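Local coordinates for F5/8 type C domain protein (Bacteroides ovatus, PDB 4ZRX) that is a putative alpha-L-fucosidase, probably hydrolysing terminal alpha-linked L-fucose from glycans, with a C-terminal F5/8 type C domain that may bind carbohydrate, at residues 404-409 and 437-442. Residues are numbered along the deposited sequence; the frame is centred on the assembly and turned at random.
Sequences FTVEAL and NKLRVR
The carboxylate of E407 reaches across to two arginines of the neighbouring strand, R440 and R442, and forms a salt-bridge network with them. R440 comes side-on: its NE and NH2 both donate to E407 OE1, NE at 2.9 Å and nearly along the C-O bond, with the oxygen in the guanidinium plane. R442 comes end-on, its guanidinium turned 62° from the carboxylate; NH2 meets OE1 of E407 on the syn side but well out of the carboxylate plane at 3.0 Å, while NH1 reaches OE2 from above that plane at 3.1 Å. OE1 thus accepts three N-H groups. Extended through chi1 and chi2, the R442 chain bends at chi3 (-57°), which brings its guanidinium to E407; its NH2 also pairs with E375. A lysine in place of E407 would probably leave both guanidinium groups without this shared counter-charge and crowd a third cation between them. Strands 401-410 and 438-446 are the central pair of a four-stranded antiparallel sheet, one of two in a beta-sandwich. T405-R442 and E407-R440 are hydrogen-bonded pairs, with R440 N 2.7 Å from E407 O. A water links T405 OG1 to R442 NH1, and D444 also binds that hydroxyl. R440 also makes a cation-pi contact with W414, on strand 413-420, which flanks 401-410 on its other edge. The face bearing V406, A408, L439 and V441 turns inward, where L439 CD1 lies 4.0 Å from A408 CB and also touches V406 CG1; V389 and L429 of the other sheet pack against this face. On the E407 face, L409 and K438 run side by side, their CB atoms 3.9 Å apart.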
loop_
_atom_site.group_PDB
_atom_site.type_symbol
_atom_site.label_atom_id
_atom_site.label_comp_id
_atom_site.label_asym_id
_atom_site.label_seq_id
_atom_site.Cartn_x
_atom_site.Cartn_y
_atom_site.Cartn_z
ATOM N N PHE A 404 24.260 -3.617 -3.837
ATOM C CA PHE A 404 24.829 -2.480 -4.532
ATOM C C PHE A 404 24.977 -1.328 -3.531
ATOM O O PHE A 404 24.338 -1.286 -2.490
ATOM C CB PHE A 404 23.998 -2.014 -5.745
ATOM C CG PHE A 404 22.682 -1.459 -5.398
ATOM C CD1 PHE A 404 21.556 -2.293 -5.225
ATOM C CD2 PHE A 404 22.507 -0.102 -5.291
ATOM C CE1 PHE A 404 20.344 -1.743 -4.890
ATOM C CE2 PHE A 404 21.293 0.456 -4.983
ATOM C CZ PHE A 404 20.177 -0.405 -4.753
ATOM N N THR A 405 25.832 -0.386 -3.915
ATOM C CA THR A 405 26.128 0.811 -3.180
ATOM C C THR A 405 26.068 2.011 -4.111
ATOM O O THR A 405 26.457 1.894 -5.260
ATOM C CB THR A 405 27.560 0.703 -2.585
ATOM O OG1 THR A 405 27.588 -0.471 -1.754
ATOM C CG2 THR A 405 27.889 1.946 -1.713
ATOM N N VAL A 406 25.596 3.155 -3.600
ATOM C CA VAL A 406 25.547 4.402 -4.316
ATOM C C VAL A 406 26.268 5.487 -3.512
ATOM O O VAL A 406 26.093 5.617 -2.314
ATOM C CB VAL A 406 24.119 4.900 -4.565
ATOM C CG1 VAL A 406 24.119 6.039 -5.429
ATOM C CG2 VAL A 406 23.256 3.760 -5.172
ATOM N N GLU A 407 27.154 6.211 -4.238
ATOM C CA GLU A 407 27.932 7.299 -3.693
ATOM C C GLU A 407 27.736 8.547 -4.532
ATOM O O GLU A 407 27.417 8.465 -5.699
ATOM C CB GLU A 407 29.414 6.910 -3.662
ATOM C CG GLU A 407 29.649 5.727 -2.770
ATOM C CD GLU A 407 30.966 5.037 -3.027
ATOM O OE1 GLU A 407 31.621 5.240 -4.089
ATOM O OE2 GLU A 407 31.352 4.262 -2.158
ATOM N N ALA A 408 27.830 9.699 -3.865
ATOM C CA ALA A 408 27.693 11.015 -4.491
ATOM C C ALA A 408 28.951 11.801 -4.257
ATOM O O ALA A 408 29.527 11.797 -3.136
ATOM C CB ALA A 408 26.507 11.724 -3.936
ATOM N N LEU A 409 29.456 12.396 -5.334
ATOM C CA LEU A 409 30.670 13.175 -5.241
ATOM C C LEU A 409 30.393 14.595 -4.784
ATOM O O LEU A 409 29.908 15.457 -5.598
ATOM C CB LEU A 409 31.373 13.177 -6.564
ATOM C CG LEU A 409 32.713 13.881 -6.566
ATOM C CD1 LEU A 409 33.630 13.350 -5.520
ATOM C CD2 LEU A 409 33.362 13.759 -7.952
ATOM N N ASN A 437 28.165 16.495 -7.747
ATOM C CA ASN A 437 28.364 16.708 -9.210
ATOM C C ASN A 437 28.513 15.404 -9.995
ATOM O O ASN A 437 28.470 15.427 -11.233
ATOM C CB ASN A 437 29.486 17.692 -9.462
ATOM C CG ASN A 437 30.868 17.131 -9.090
ATOM O OD1 ASN A 437 31.335 16.197 -9.694
ATOM N ND2 ASN A 437 31.483 17.677 -8.071
ATOM N N LYS A 438 28.628 14.282 -9.297
ATOM C CA LYS A 438 28.634 12.989 -9.877
ATOM C C LYS A 438 27.984 12.000 -8.914
ATOM O O LYS A 438 27.945 12.214 -7.701
ATOM C CB LYS A 438 30.046 12.518 -10.190
ATOM C CG LYS A 438 30.772 13.287 -11.381
ATOM C CD LYS A 438 32.151 12.734 -11.572
ATOM C CE LYS A 438 32.865 13.195 -12.910
ATOM N NZ LYS A 438 32.748 14.619 -13.334
ATOM N N LEU A 439 27.538 10.882 -9.485
ATOM C CA LEU A 439 27.052 9.764 -8.738
ATOM C C LEU A 439 27.835 8.572 -9.154
ATOM O O LEU A 439 28.254 8.441 -10.329
ATOM C CB LEU A 439 25.580 9.599 -9.109
ATOM C CG LEU A 439 24.568 9.141 -8.164
ATOM C CD1 LEU A 439 24.464 9.879 -6.834
ATOM C CD2 LEU A 439 23.236 9.164 -8.947
ATOM N N ARG A 440 28.092 7.675 -8.239
ATOM C CA ARG A 440 28.765 6.422 -8.572
ATOM C C ARG A 440 27.930 5.280 -8.046
ATOM O O ARG A 440 27.485 5.348 -6.898
ATOM C CB ARG A 440 30.147 6.379 -7.927
ATOM C CG ARG A 440 30.911 5.127 -8.215
ATOM C CD ARG A 440 32.397 5.330 -8.092
ATOM N NE ARG A 440 32.799 5.528 -6.717
ATOM C CZ ARG A 440 34.000 5.906 -6.295
ATOM N NH1 ARG A 440 34.986 6.139 -7.148
ATOM N NH2 ARG A 440 34.210 6.037 -5.008
ATOM N N VAL A 441 27.746 4.230 -8.862
ATOM C CA VAL A 441 27.024 3.045 -8.458
ATOM C C VAL A 441 27.991 1.895 -8.575
ATOM O O VAL A 441 28.760 1.789 -9.532
ATOM C CB VAL A 441 25.822 2.775 -9.388
ATOM C CG1 VAL A 441 25.071 1.499 -8.965
ATOM C CG2 VAL A 441 24.912 3.994 -9.398
ATOM N N ARG A 442 28.013 1.092 -7.530
ATOM C CA ARG A 442 28.829 -0.099 -7.464
ATOM C C ARG A 442 27.949 -1.326 -7.304
ATOM O O ARG A 442 27.156 -1.378 -6.368
ATOM C CB ARG A 442 29.794 -0.001 -6.273
ATOM C CG ARG A 442 30.821 -1.118 -6.269
ATOM C CD ARG A 442 31.834 -0.948 -5.108
ATOM N NE ARG A 442 32.466 0.373 -5.228
ATOM C CZ ARG A 442 32.230 1.455 -4.466
ATOM N NH1 ARG A 442 31.440 1.449 -3.408
ATOM N NH2 ARG A 442 32.822 2.585 -4.827
HETATM O O HOH W 1 30.681 -1.016 -1.998
#